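Local coordinates for RIM-binding protein, isoform F (Drosophila melanogaster, PDB 6Q9M) that couples synaptic vesicle recruitment to release sites at the presynaptic active zone, with a central array of fibronectin type III domains, at residues Tyr161-Arg166 and Ala197-Arg202; Ser116-Ser121 and His150-Leu155; Asn128-Val133 and Val140-Pro145; Ser111-Ser116 and Arg202-Gly207; Gly104-Arg109 and Ser121-Asn126. One frame throughout, in Å; residues are numbered along the deposited sequence.

Interaction 1 (Tyr161-Arg166 and Ala197-Arg202); sequences YRVTVR and AYADFR
With CG opposite the backbone N (chi1 173°) and a bend at chi3 (-74°), the Arg-162 side chain brings its guanidinium across to Asp-200 and over the ring of Tyr-198. The two strands are the antiparallel F-G pair of a fibronectin type III sandwich. Arg-162 grips the carboxylate side-on: NE meets OD1 of Asp-200 at 2.7 Å and NH2 meets OD2 at 2.9 Å. Both oxygens use their syn lone pairs, with the two planes only 15° apart. The same guanidinium makes a cation-pi contact with the ring face of Tyr-198, Arg-162 CZ lying 4.0 Å from the ring centroid. On the inward side, Tyr-161 CB covers one face of the Phe-201 ring, and Val-163 CG1 abuts its edge 4.0 Å from CE1 of Phe-201. Backbone pairs Tyr-161/Phe-201 and Val-163/Ala-199 are bonded in both directions; Val-165 N to Ala-197 O is weak. The Tyr-161 ring leads away from the pair to form the tyrosine corner of this Greek-key fold, its OH hydrogen-bonded to Ala-156 N.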
# COMPACT_ATOMS: atom_id res chain seq x y z
N TYR A 161 9.53 -5.56 -12.77
CA TYR A 161 8.15 -5.96 -12.95
C TYR A 161 7.26 -4.73 -12.81
O TYR A 161 7.50 -3.86 -11.97
CB TYR A 161 7.75 -7.03 -11.95
CG TYR A 161 8.41 -8.36 -12.22
CD1 TYR A 161 8.00 -9.15 -13.29
CD2 TYR A 161 9.45 -8.82 -11.42
CE1 TYR A 161 8.58 -10.37 -13.54
CE2 TYR A 161 10.06 -10.04 -11.67
CZ TYR A 161 9.62 -10.81 -12.74
OH TYR A 161 10.20 -12.03 -12.99
N ARG A 162 6.24 -4.67 -13.67
CA ARG A 162 5.16 -3.71 -13.56
C ARG A 162 3.88 -4.47 -13.26
O ARG A 162 3.45 -5.30 -14.07
CB ARG A 162 5.02 -2.90 -14.84
CG ARG A 162 3.79 -2.00 -14.86
CD ARG A 162 3.94 -0.94 -15.94
NE ARG A 162 4.89 0.09 -15.57
CZ ARG A 162 5.19 1.12 -16.35
NH1 ARG A 162 4.60 1.22 -17.54
NH2 ARG A 162 6.08 2.05 -15.96
N VAL A 163 3.26 -4.18 -12.13
CA VAL A 163 2.03 -4.87 -11.75
C VAL A 163 0.91 -3.84 -11.67
O VAL A 163 1.11 -2.74 -11.15
CB VAL A 163 2.21 -5.66 -10.43
CG1 VAL A 163 2.88 -4.83 -9.41
CG2 VAL A 163 0.85 -6.18 -9.92
N THR A 164 -0.24 -4.20 -12.24
CA THR A 164 -1.44 -3.38 -12.25
C THR A 164 -2.58 -4.13 -11.56
O THR A 164 -2.55 -5.36 -11.45
CB THR A 164 -1.87 -3.03 -13.68
OG1 THR A 164 -2.37 -4.22 -14.30
CG2 THR A 164 -0.70 -2.52 -14.49
N VAL A 165 -3.58 -3.38 -11.11
CA VAL A 165 -4.76 -3.94 -10.48
C VAL A 165 -6.00 -3.27 -11.07
O VAL A 165 -6.04 -2.04 -11.20
CB VAL A 165 -4.73 -3.76 -8.95
CG1 VAL A 165 -5.99 -4.35 -8.32
CG2 VAL A 165 -3.48 -4.40 -8.36
N ARG A 166 -6.99 -4.06 -11.44
CA ARG A 166 -8.20 -3.50 -12.01
C ARG A 166 -9.40 -4.25 -11.41
O ARG A 166 -9.29 -5.40 -10.96
CB ARG A 166 -8.02 -3.51 -13.56
CG ARG A 166 -7.42 -4.83 -14.11
CD ARG A 166 -7.74 -4.86 -15.55
NE ARG A 166 -7.74 -6.12 -16.29
CZ ARG A 166 -8.44 -7.25 -16.16
NH1 ARG A 166 -9.69 -7.28 -15.61
NH2 ARG A 166 -8.06 -8.24 -16.98
N ALA A 197 -4.29 1.58 -11.57
CA ALA A 197 -2.95 2.11 -11.40
C ALA A 197 -1.93 0.98 -11.45
O ALA A 197 -2.28 -0.20 -11.62
CB ALA A 197 -2.85 2.90 -10.09
N TYR A 198 -0.66 1.33 -11.26
CA TYR A 198 0.42 0.36 -11.40
C TYR A 198 1.56 0.68 -10.45
O TYR A 198 1.70 1.80 -9.96
CB TYR A 198 0.94 0.30 -12.85
CG TYR A 198 1.82 1.47 -13.27
CD1 TYR A 198 3.19 1.49 -12.98
CD2 TYR A 198 1.30 2.54 -13.99
CE1 TYR A 198 4.00 2.55 -13.38
CE2 TYR A 198 2.10 3.60 -14.40
CZ TYR A 198 3.45 3.61 -14.09
OH TYR A 198 4.23 4.67 -14.49
N ALA A 199 2.42 -0.32 -10.24
CA ALA A 199 3.63 -0.15 -9.45
C ALA A 199 4.79 -0.83 -10.16
O ALA A 199 4.65 -1.92 -10.72
CB ALA A 199 3.46 -0.75 -8.05
N ASP A 200 5.95 -0.17 -10.14
CA ASP A 200 7.18 -0.72 -10.67
C ASP A 200 8.08 -1.12 -9.52
O ASP A 200 8.24 -0.36 -8.56
CB ASP A 200 7.91 0.29 -11.57
CG ASP A 200 7.17 0.56 -12.88
OD1 ASP A 200 6.49 -0.36 -13.40
OD2 ASP A 200 7.27 1.71 -13.38
N PHE A 201 8.68 -2.31 -9.61
CA PHE A 201 9.62 -2.78 -8.61
C PHE A 201 10.56 -3.78 -9.26
O PHE A 201 10.34 -4.22 -10.39
CB PHE A 201 8.90 -3.40 -7.39
CG PHE A 201 8.31 -4.76 -7.66
CD1 PHE A 201 7.02 -4.89 -8.17
CD2 PHE A 201 9.03 -5.92 -7.37
CE1 PHE A 201 6.47 -6.15 -8.41
CE2 PHE A 201 8.49 -7.19 -7.62
CZ PHE A 201 7.21 -7.30 -8.14
N ARG A 202 11.63 -4.13 -8.54
CA ARG A 202 12.62 -5.10 -9.00
C ARG A 202 12.78 -6.21 -7.97
O ARG A 202 12.79 -5.94 -6.77
CB ARG A 202 13.98 -4.46 -9.25
CG ARG A 202 15.01 -5.48 -9.75
CD ARG A 202 16.44 -4.95 -9.87
NE ARG A 202 16.53 -3.55 -10.24
CZ ARG A 202 16.89 -3.13 -11.45
NH1 ARG A 202 17.17 -4.01 -12.39
NH2 ARG A 202 16.96 -1.83 -11.71

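Interaction 2 (Ser116-Ser121 and His150-Leu155); sequences SSAVIS and HTITGL
Peptide groups are the flat units that meet from Ser-116/Leu-155 to Ile-120/His-150. Leu-155 N reaches Ser-116 O from above the carbonyl plane (3.2 Å, 45° out of it), and Ile-120 N likewise stands over the plane of the His-150 carbonyl, 2.8 Å from its O. By contrast Ala-118 N lies in the carbonyl plane of Ile-152, and His-150 N in that of Ile-120; Ile-152 N bonds to Ala-118 O nearly straight on. These bonds join strands 118-123 and 149-152, the B-E pair of a fibronectin type III sandwich; the short strand segments run antiparallel with a marked twist, their directions 141° apart. On the core face, Ile-120 and Ile-152 lie slantwise to one another. Ile-152 CG1, set between its own backbone N and carbonyl carbon (chi1 50°), lies 3.8 Å from Ile-120 CG1 and 4.1 Å from Ala-118 CB. Phe-201, from the facing sheet, packs on Ala-118, Ile-152 and Leu-155. On the outer face Val-119 CG2 touches Thr-151 OG1 at 3.4 Å. The polar grip across this contact is thus all backbone to backbone, while the isoleucines add purely apolar packing that the facing sheet completes.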
# COMPACT_ATOMS: atom_id res chain seq x y z
N SER A 116 11.96 -13.87 -5.83
CA SER A 116 10.97 -14.60 -6.60
C SER A 116 9.53 -14.21 -6.29
O SER A 116 8.61 -14.85 -6.82
CB SER A 116 11.13 -16.09 -6.36
OG SER A 116 10.70 -16.38 -5.05
N SER A 117 9.30 -13.20 -5.47
CA SER A 117 7.94 -12.92 -5.02
C SER A 117 7.84 -11.51 -4.47
O SER A 117 8.85 -10.86 -4.18
CB SER A 117 7.51 -13.93 -3.96
OG SER A 117 8.21 -13.68 -2.75
N ALA A 118 6.60 -11.05 -4.30
CA ALA A 118 6.32 -9.74 -3.74
C ALA A 118 4.88 -9.73 -3.23
O ALA A 118 4.03 -10.47 -3.73
CB ALA A 118 6.53 -8.62 -4.77
N VAL A 119 4.63 -8.93 -2.21
CA VAL A 119 3.26 -8.70 -1.74
C VAL A 119 2.75 -7.43 -2.42
O VAL A 119 3.39 -6.37 -2.34
CB VAL A 119 3.20 -8.59 -0.20
CG1 VAL A 119 1.88 -7.93 0.27
CG2 VAL A 119 3.35 -9.97 0.42
N ILE A 120 1.62 -7.55 -3.10
CA ILE A 120 0.99 -6.45 -3.82
C ILE A 120 -0.23 -6.01 -3.03
O ILE A 120 -1.13 -6.81 -2.77
CB ILE A 120 0.55 -6.88 -5.24
CG1 ILE A 120 1.70 -7.55 -6.01
CG2 ILE A 120 -0.04 -5.68 -5.98
CD1 ILE A 120 2.89 -6.65 -6.26
N SER A 121 -0.29 -4.71 -2.71
CA SER A 121 -1.40 -4.07 -2.03
C SER A 121 -1.99 -2.97 -2.91
O SER A 121 -1.31 -2.43 -3.80
CB SER A 121 -0.95 -3.44 -0.70
OG SER A 121 -0.29 -4.40 0.11
N HIS A 150 -2.23 -9.23 -2.20
CA HIS A 150 -2.00 -10.57 -2.75
C HIS A 150 -0.53 -10.77 -3.03
O HIS A 150 0.12 -9.91 -3.63
CB HIS A 150 -2.79 -10.79 -4.03
CG HIS A 150 -2.59 -12.15 -4.59
ND1 HIS A 150 -3.13 -13.27 -4.02
CD2 HIS A 150 -1.85 -12.58 -5.64
CE1 HIS A 150 -2.77 -14.34 -4.70
NE2 HIS A 150 -1.97 -13.95 -5.67
N THR A 151 -0.01 -11.93 -2.62
CA THR A 151 1.36 -12.29 -2.92
C THR A 151 1.47 -12.86 -4.33
O THR A 151 0.76 -13.80 -4.68
CB THR A 151 1.87 -13.32 -1.91
OG1 THR A 151 1.78 -12.77 -0.59
CG2 THR A 151 3.31 -13.67 -2.23
N ILE A 152 2.35 -12.28 -5.15
CA ILE A 152 2.67 -12.82 -6.47
C ILE A 152 3.96 -13.62 -6.37
O ILE A 152 4.91 -13.21 -5.68
CB ILE A 152 2.79 -11.72 -7.55
CG1 ILE A 152 3.71 -10.58 -7.08
CG2 ILE A 152 1.40 -11.22 -7.96
CD1 ILE A 152 4.17 -9.66 -8.22
N THR A 153 4.00 -14.78 -7.02
CA THR A 153 5.17 -15.65 -7.08
C THR A 153 5.57 -15.88 -8.54
O THR A 153 5.09 -15.21 -9.45
CB THR A 153 4.91 -16.98 -6.36
OG1 THR A 153 3.79 -17.65 -6.96
CG2 THR A 153 4.65 -16.76 -4.89
N GLY A 154 6.49 -16.82 -8.75
CA GLY A 154 6.89 -17.11 -10.12
C GLY A 154 7.78 -16.06 -10.76
O GLY A 154 7.92 -16.04 -11.99
N LEU A 155 8.36 -15.16 -9.96
CA LEU A 155 9.23 -14.13 -10.50
C LEU A 155 10.67 -14.63 -10.56
O LEU A 155 11.06 -15.60 -9.90
CB LEU A 155 9.15 -12.85 -9.66
CG LEU A 155 7.75 -12.31 -9.33
CD1 LEU A 155 7.82 -10.94 -8.70
CD2 LEU A 155 6.88 -12.26 -10.57

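Interaction 3 (Asn128-Val133 and Val140-Pro145)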
# COMPACT_ATOMS: atom_id res chain seq x y z
N ASN A 128 -16.50 -3.88 -3.00
CA ASN A 128 -17.42 -4.95 -3.38
C ASN A 128 -17.00 -5.64 -4.67
O ASN A 128 -17.59 -6.67 -5.01
CB ASN A 128 -18.84 -4.40 -3.56
CG ASN A 128 -19.45 -3.85 -2.28
OD1 ASN A 128 -19.45 -4.50 -1.23
ND2 ASN A 128 -19.99 -2.64 -2.37
N HIS A 129 -16.02 -5.11 -5.39
CA HIS A 129 -15.60 -5.65 -6.67
C HIS A 129 -14.51 -6.69 -6.51
O HIS A 129 -13.63 -6.57 -5.64
CB HIS A 129 -15.07 -4.55 -7.59
CG HIS A 129 -16.12 -3.63 -8.11
ND1 HIS A 129 -16.96 -2.92 -7.29
CD2 HIS A 129 -16.47 -3.31 -9.38
CE1 HIS A 129 -17.78 -2.19 -8.02
NE2 HIS A 129 -17.50 -2.41 -9.29
N GLN A 130 -14.52 -7.68 -7.39
CA GLN A 130 -13.33 -8.50 -7.57
C GLN A 130 -12.23 -7.67 -8.24
O GLN A 130 -12.50 -6.75 -9.01
CB GLN A 130 -13.65 -9.73 -8.41
CG GLN A 130 -14.72 -10.61 -7.82
CD GLN A 130 -14.88 -11.89 -8.61
OE1 GLN A 130 -14.28 -12.92 -8.27
NE2 GLN A 130 -15.68 -11.84 -9.66
N HIS A 131 -10.99 -8.03 -7.95
CA HIS A 131 -9.86 -7.34 -8.55
C HIS A 131 -8.93 -8.35 -9.19
O HIS A 131 -8.80 -9.49 -8.73
CB HIS A 131 -9.13 -6.49 -7.52
CG HIS A 131 -9.93 -5.33 -7.03
ND1 HIS A 131 -10.04 -4.15 -7.73
CD2 HIS A 131 -10.68 -5.18 -5.91
CE1 HIS A 131 -10.81 -3.32 -7.06
NE2 HIS A 131 -11.22 -3.92 -5.95
N VAL A 132 -8.29 -7.92 -10.28
CA VAL A 132 -7.42 -8.75 -11.09
C VAL A 132 -6.01 -8.19 -10.99
O VAL A 132 -5.79 -7.01 -11.30
CB VAL A 132 -7.89 -8.80 -12.55
CG1 VAL A 132 -6.82 -9.38 -13.43
CG2 VAL A 132 -9.16 -9.61 -12.69
N VAL A 133 -5.07 -9.02 -10.58
CA VAL A 133 -3.66 -8.64 -10.49
C VAL A 133 -2.95 -9.08 -11.77
O VAL A 133 -3.11 -10.22 -12.22
CB VAL A 133 -3.00 -9.25 -9.25
CG1 VAL A 133 -1.57 -8.75 -9.11
CG2 VAL A 133 -3.83 -8.92 -7.99
N VAL A 140 -2.35 -12.85 -13.28
CA VAL A 140 -1.90 -13.98 -12.46
C VAL A 140 -2.95 -14.39 -11.44
O VAL A 140 -3.01 -15.57 -11.09
CB VAL A 140 -0.56 -13.69 -11.75
CG1 VAL A 140 0.56 -13.52 -12.79
CG2 VAL A 140 -0.67 -12.45 -10.83
N ARG A 141 -3.83 -13.48 -11.01
CA ARG A 141 -4.81 -13.86 -9.99
C ARG A 141 -6.02 -12.94 -10.03
O ARG A 141 -5.90 -11.73 -10.23
CB ARG A 141 -4.21 -13.84 -8.57
CG ARG A 141 -3.37 -15.07 -8.18
CD ARG A 141 -1.85 -14.81 -8.40
NE ARG A 141 -1.03 -16.01 -8.55
CZ ARG A 141 0.30 -16.02 -8.50
NH1 ARG A 141 0.98 -14.91 -8.29
NH2 ARG A 141 0.96 -17.16 -8.66
N THR A 142 -7.20 -13.54 -9.84
CA THR A 142 -8.42 -12.80 -9.55
C THR A 142 -8.75 -12.95 -8.07
O THR A 142 -8.78 -14.07 -7.55
CB THR A 142 -9.57 -13.29 -10.42
OG1 THR A 142 -9.21 -13.12 -11.80
CG2 THR A 142 -10.84 -12.51 -10.13
N VAL A 143 -9.00 -11.83 -7.40
CA VAL A 143 -9.08 -11.79 -5.94
C VAL A 143 -10.48 -11.36 -5.52
O VAL A 143 -11.10 -10.49 -6.15
CB VAL A 143 -7.99 -10.87 -5.35
CG1 VAL A 143 -8.42 -9.43 -5.31
CG2 VAL A 143 -7.61 -11.35 -3.97
N LYS A 144 -10.99 -11.98 -4.46
CA LYS A 144 -12.38 -11.82 -4.08
C LYS A 144 -12.61 -10.45 -3.44
O LYS A 144 -11.68 -9.82 -2.94
CB LYS A 144 -12.79 -12.95 -3.12
CG LYS A 144 -11.89 -13.11 -1.90
CD LYS A 144 -12.33 -14.28 -1.01
CE LYS A 144 -11.83 -14.10 0.43
NZ LYS A 144 -12.49 -15.00 1.41
N PRO A 145 -13.87 -9.98 -3.41
CA PRO A 145 -14.17 -8.68 -2.81
C PRO A 145 -13.71 -8.63 -1.36
O PRO A 145 -13.74 -9.63 -0.64
CB PRO A 145 -15.70 -8.56 -2.91
CG PRO A 145 -16.18 -9.75 -3.70
CD PRO A 145 -15.11 -10.76 -3.68
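His-131 and Val-143 pair at one end of the strands, bonded both ways, with Val-143 N 2.7 Å from His-131 O. Beside these bonds Val-143 CG1 lies 3.7 Å from His-131 CB, held there by a chi1 of 86° that sets CG1 between its own backbone N and carbonyl carbon. On the other side of the sheet Val-132 CG2 meets Thr-142 OG1 at 3.6 Å. Farther along, Val-133 N bonds to Arg-141 O and Val-140 N to Val-133 O, each at 2.9 Å. Val-140 and Arg-141 therefore both face Val-133, the signature of a classic beta bulge. It sits in the C-C' hairpin, strands 131-135 and 138-143, of a fibronectin type III domain. At the bulge Val-140 CG2 slants past Val-133 CG1, 4.2 Å away. Beyond the opposite end of the strands, Pro-145 takes over: its CB rests 3.4 Å from Asn-128 O, and its CD flanks CG of Gln-130, which runs alongside pointing the same way. In the next shell Trp-122 of the facing sheet meets the His-131 ring edge-to-face and packs against Val-133 and Val-143. Arg-141 turns its NH2 toward Thr-153 OG1 in a weak hydrogen bond. Asn-128 ND2 bonds to Leu-14 O on strand 12-20 of the preceding fibronectin domain.

Interaction 4 (Ser111-Ser116 and Arg202-Gly207)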
# COMPACT_ATOMS: atom_id res chain seq x y z
N SER A 111 5.61 -4.74 -1.80
CA SER A 111 6.37 -4.82 -0.56
C SER A 111 6.79 -6.26 -0.33
O SER A 111 6.42 -7.16 -1.09
CB SER A 111 5.57 -4.27 0.63
OG SER A 111 4.45 -5.09 0.88
N HIS A 112 7.57 -6.48 0.73
CA HIS A 112 8.08 -7.81 1.07
C HIS A 112 8.66 -8.49 -0.17
O HIS A 112 8.32 -9.62 -0.53
CB HIS A 112 6.99 -8.66 1.71
CG HIS A 112 6.52 -8.14 3.04
ND1 HIS A 112 5.40 -7.35 3.18
CD2 HIS A 112 7.02 -8.31 4.29
CE1 HIS A 112 5.23 -7.06 4.46
NE2 HIS A 112 6.20 -7.63 5.15
N ILE A 113 9.52 -7.75 -0.87
CA ILE A 113 10.07 -8.20 -2.13
C ILE A 113 11.20 -9.19 -1.87
O ILE A 113 12.08 -8.93 -1.05
CB ILE A 113 10.56 -7.00 -2.96
CG1 ILE A 113 9.39 -6.04 -3.22
CG2 ILE A 113 11.25 -7.48 -4.25
CD1 ILE A 113 9.78 -4.79 -4.00
N THR A 114 11.17 -10.32 -2.56
CA THR A 114 12.27 -11.27 -2.55
C THR A 114 12.77 -11.45 -3.98
O THR A 114 12.36 -10.73 -4.90
CB THR A 114 11.84 -12.61 -1.92
OG1 THR A 114 10.89 -13.27 -2.77
CG2 THR A 114 11.23 -12.39 -0.57
N CYS A 115 13.64 -12.45 -4.19
CA CYS A 115 14.11 -12.72 -5.54
C CYS A 115 13.04 -13.35 -6.42
O CYS A 115 13.20 -13.39 -7.65
CB CYS A 115 15.35 -13.60 -5.52
SG CYS A 115 15.21 -14.99 -4.42
N SER A 116 11.96 -13.87 -5.83
CA SER A 116 10.97 -14.60 -6.60
C SER A 116 9.53 -14.21 -6.29
O SER A 116 8.61 -14.85 -6.82
CB SER A 116 11.13 -16.09 -6.36
OG SER A 116 10.70 -16.38 -5.05
N ARG A 202 11.63 -4.13 -8.54
CA ARG A 202 12.62 -5.10 -9.00
C ARG A 202 12.78 -6.21 -7.97
O ARG A 202 12.79 -5.94 -6.77
CB ARG A 202 13.98 -4.46 -9.25
CG ARG A 202 15.01 -5.48 -9.75
CD ARG A 202 16.44 -4.95 -9.87
NE ARG A 202 16.53 -3.55 -10.24
CZ ARG A 202 16.89 -3.13 -11.45
NH1 ARG A 202 17.17 -4.01 -12.39
NH2 ARG A 202 16.96 -1.83 -11.71
N THR A 203 12.90 -7.46 -8.43
CA THR A 203 13.13 -8.52 -7.46
C THR A 203 14.56 -8.45 -6.92
O THR A 203 15.44 -7.79 -7.49
CB THR A 203 12.83 -9.89 -8.05
OG1 THR A 203 13.43 -10.04 -9.35
CG2 THR A 203 11.32 -10.08 -8.14
N LEU A 204 14.78 -9.08 -5.77
CA LEU A 204 16.11 -9.12 -5.17
C LEU A 204 17.03 -10.05 -5.97
O LEU A 204 16.58 -10.86 -6.79
CB LEU A 204 16.03 -9.57 -3.71
CG LEU A 204 15.14 -8.78 -2.75
CD1 LEU A 204 15.20 -9.43 -1.40
CD2 LEU A 204 15.56 -7.31 -2.64
N THR A 205 18.32 -9.97 -5.66
CA THR A 205 19.34 -10.74 -6.37
C THR A 205 19.59 -12.06 -5.64
O THR A 205 19.68 -12.10 -4.41
CB THR A 205 20.65 -9.95 -6.49
OG1 THR A 205 20.36 -8.60 -6.87
CG2 THR A 205 21.54 -10.58 -7.57
N LYS A 206 19.68 -13.13 -6.42
CA LYS A 206 19.77 -14.48 -5.87
C LYS A 206 21.00 -14.66 -4.99
O LYS A 206 20.89 -14.89 -3.78
CB LYS A 206 19.77 -15.49 -7.01
CG LYS A 206 20.81 -15.17 -8.09
CD LYS A 206 20.29 -15.34 -9.51
CE LYS A 206 21.05 -14.42 -10.47
NZ LYS A 206 20.66 -12.98 -10.27
N GLY A 207 22.19 -14.59 -5.58
CA GLY A 207 23.39 -14.94 -4.84
C GLY A 207 24.26 -13.82 -4.32
O GLY A 207 25.23 -14.08 -3.60
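Ile-113 and Leu-204 each lie against the backbone of the opposite segment more than against each other. Ile-113 CG2, placed opposite the backbone N by a chi1 of -59° for CG1, presses on Arg-202 O at 3.3 Å. In return Leu-204 reaches back with CD1 to within 3.2 Å of Ile-113 O, while the side chains themselves only graze, Ile-113 CG2 lying 4.4 Å from Leu-204 CG. Thr-203 CB lies 3.3 Å from Thr-114 O. Cys-115, though its side chain sets out away from the other segment, still has CB 3.3 Å from Leu-204 O. One hydrogen bond joins the segments: Leu-204 N to Thr-114 O at 3.1 Å, with the donor 62° above the carbonyl plane. Thr-203 OG1 is engaged by Ala-156 O and Thr-159 N. Thr-114 OG1 bonds to Ser-117 OG and accepts from Ser-116 N, so residues 114-116 form an ST turn. It lies in the A-B loop of the fibronectin type III fold, against which the chain leaving strand G packs on its way to strand 215-219.

Interaction 5 (Gly104-Arg109 and Ser121-Asn126)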
# COMPACT_ATOMS: atom_id res chain seq x y z
N GLY A 104 -11.03 3.35 -10.64
CA GLY A 104 -10.56 2.05 -10.24
C GLY A 104 -9.62 2.12 -9.06
O GLY A 104 -9.55 3.14 -8.36
N PRO A 105 -8.89 1.04 -8.81
CA PRO A 105 -7.94 1.02 -7.69
C PRO A 105 -6.88 2.11 -7.79
O PRO A 105 -6.63 2.68 -8.86
CB PRO A 105 -7.31 -0.38 -7.78
CG PRO A 105 -8.24 -1.18 -8.62
CD PRO A 105 -8.91 -0.23 -9.56
N SER A 106 -6.25 2.40 -6.66
CA SER A 106 -5.17 3.37 -6.56
C SER A 106 -4.16 2.89 -5.53
O SER A 106 -4.38 1.91 -4.82
CB SER A 106 -5.68 4.77 -6.16
OG SER A 106 -6.07 4.80 -4.79
N ALA A 107 -3.06 3.63 -5.42
CA ALA A 107 -2.03 3.37 -4.41
C ALA A 107 -1.52 1.93 -4.47
O ALA A 107 -1.31 1.29 -3.45
CB ALA A 107 -2.55 3.70 -3.00
N VAL A 108 -1.32 1.43 -5.69
CA VAL A 108 -0.79 0.08 -5.88
C VAL A 108 0.66 0.04 -5.40
O VAL A 108 1.49 0.85 -5.84
CB VAL A 108 -0.89 -0.31 -7.36
CG1 VAL A 108 -0.28 -1.71 -7.58
CG2 VAL A 108 -2.36 -0.26 -7.84
N ARG A 109 0.98 -0.88 -4.50
CA ARG A 109 2.32 -0.92 -3.92
C ARG A 109 2.83 -2.34 -3.86
O ARG A 109 2.07 -3.29 -3.63
CB ARG A 109 2.37 -0.34 -2.48
CG ARG A 109 1.51 0.88 -2.21
CD ARG A 109 1.39 1.18 -0.69
NE ARG A 109 0.40 0.36 0.03
CZ ARG A 109 -0.93 0.52 -0.04
NH1 ARG A 109 -1.45 1.46 -0.82
NH2 ARG A 109 -1.73 -0.26 0.67
N SER A 121 -0.29 -4.71 -2.71
CA SER A 121 -1.40 -4.07 -2.03
C SER A 121 -1.99 -2.97 -2.91
O SER A 121 -1.31 -2.43 -3.80
CB SER A 121 -0.95 -3.44 -0.70
OG SER A 121 -0.29 -4.40 0.11
N TRP A 122 -3.25 -2.62 -2.64
CA TRP A 122 -3.90 -1.53 -3.36
C TRP A 122 -5.05 -0.99 -2.52
O TRP A 122 -5.42 -1.56 -1.48
CB TRP A 122 -4.40 -1.98 -4.73
CG TRP A 122 -5.40 -3.09 -4.70
CD1 TRP A 122 -6.76 -2.97 -4.74
CD2 TRP A 122 -5.12 -4.50 -4.65
NE1 TRP A 122 -7.34 -4.22 -4.71
CE2 TRP A 122 -6.36 -5.17 -4.65
CE3 TRP A 122 -3.94 -5.25 -4.59
CZ2 TRP A 122 -6.45 -6.57 -4.58
CZ3 TRP A 122 -4.03 -6.61 -4.54
CH2 TRP A 122 -5.29 -7.26 -4.53
N LEU A 123 -5.59 0.13 -2.97
CA LEU A 123 -6.79 0.72 -2.41
C LEU A 123 -7.87 0.66 -3.47
O LEU A 123 -7.76 1.35 -4.49
CB LEU A 123 -6.54 2.17 -1.97
CG LEU A 123 -7.70 2.90 -1.28
CD1 LEU A 123 -8.21 2.10 -0.06
CD2 LEU A 123 -7.30 4.33 -0.86
N PRO A 124 -8.88 -0.19 -3.32
CA PRO A 124 -9.93 -0.25 -4.33
C PRO A 124 -10.75 1.03 -4.31
O PRO A 124 -10.80 1.74 -3.31
CB PRO A 124 -10.77 -1.46 -3.90
CG PRO A 124 -10.53 -1.60 -2.45
CD PRO A 124 -9.13 -1.09 -2.18
N ALA A 125 -11.38 1.32 -5.44
CA ALA A 125 -12.39 2.37 -5.48
C ALA A 125 -13.70 1.90 -4.88
O ALA A 125 -14.44 2.72 -4.32
CB ALA A 125 -12.63 2.83 -6.92
N ASN A 126 -13.99 0.61 -4.96
CA ASN A 126 -15.18 0.02 -4.33
C ASN A 126 -14.85 -1.41 -3.95
O ASN A 126 -14.56 -2.24 -4.82
CB ASN A 126 -16.40 0.07 -5.27
CG ASN A 126 -17.67 -0.41 -4.60
OD1 ASN A 126 -17.71 -1.49 -4.00
ND2 ASN A 126 -18.72 0.40 -4.68
O HOH W 1 2.45 -4.04 -0.66
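Ser-106 and Leu-123 exchange two backbone hydrogen bonds, both 2.8 Å between N and O, and Arg-109 and Ser-121 two more, both 2.9 Å. Between these pairs one strand holds two residues, Ala-107 and Val-108, where the other holds Trp-122 alone. The extra residue makes a beta bulge, and Ala-107 accommodates it in the left-handed region of backbone space (phi 55°). The bulge interrupts the A-B hairpin, strands 106-111 and 118-123, at one side of a fibronectin type III sandwich. Apolar contacts gather on Trp-122: Pro-105 CB comes obliquely to Trp-122 CD1 at 4.0 Å, and Val-108 CG2 slants past Trp-122 CB at 4.1 Å. With CG between the backbone N and the carbonyl carbon (chi1 60°), the Trp-122 ring leads away from this hairpin toward the core, where it packs on Val-165. Where residues 104-109 begin, Ala-125 CB sits 3.4 Å from Gly-104 O. Among the charged and polar groups, Arg-109 bends at chi3 (-81°) and folds back over its neighbour strand, laying one guanidinium face over the Ser-121/Trp-122 peptide, with NH2 3.5 Å from Ser-121 CB. The Ser-121 hydroxyl bonds to Arg-149 NH1 and to a water at 2.9 Å from OG, and that water donates in turn to Arg-109 O.

From the N terminus, residues 104-109 open interaction 5, and 111-116 then 116-121 open interactions 4 and 2 before 121-126 closes the A-B hairpin; interaction 5 therefore crosses both. Interaction 3 opens and closes next as the C-C' hairpin, nested inside the loop that interaction 2 closes at 150-155 by adding strand E beside B. After that, 161-166 opens interaction 1, which closes at 197-202 across the long, mostly unmodelled F-G loop. Interaction 4 closes last, at 202-207, tying the A-B loop to the chain leaving strand G, with interactions 1, 2 and 3 nested within it. Interactions 2 and 5 build one sheet, 1 and 3 the other; Trp-122 and Phe-201 pack between the sheets.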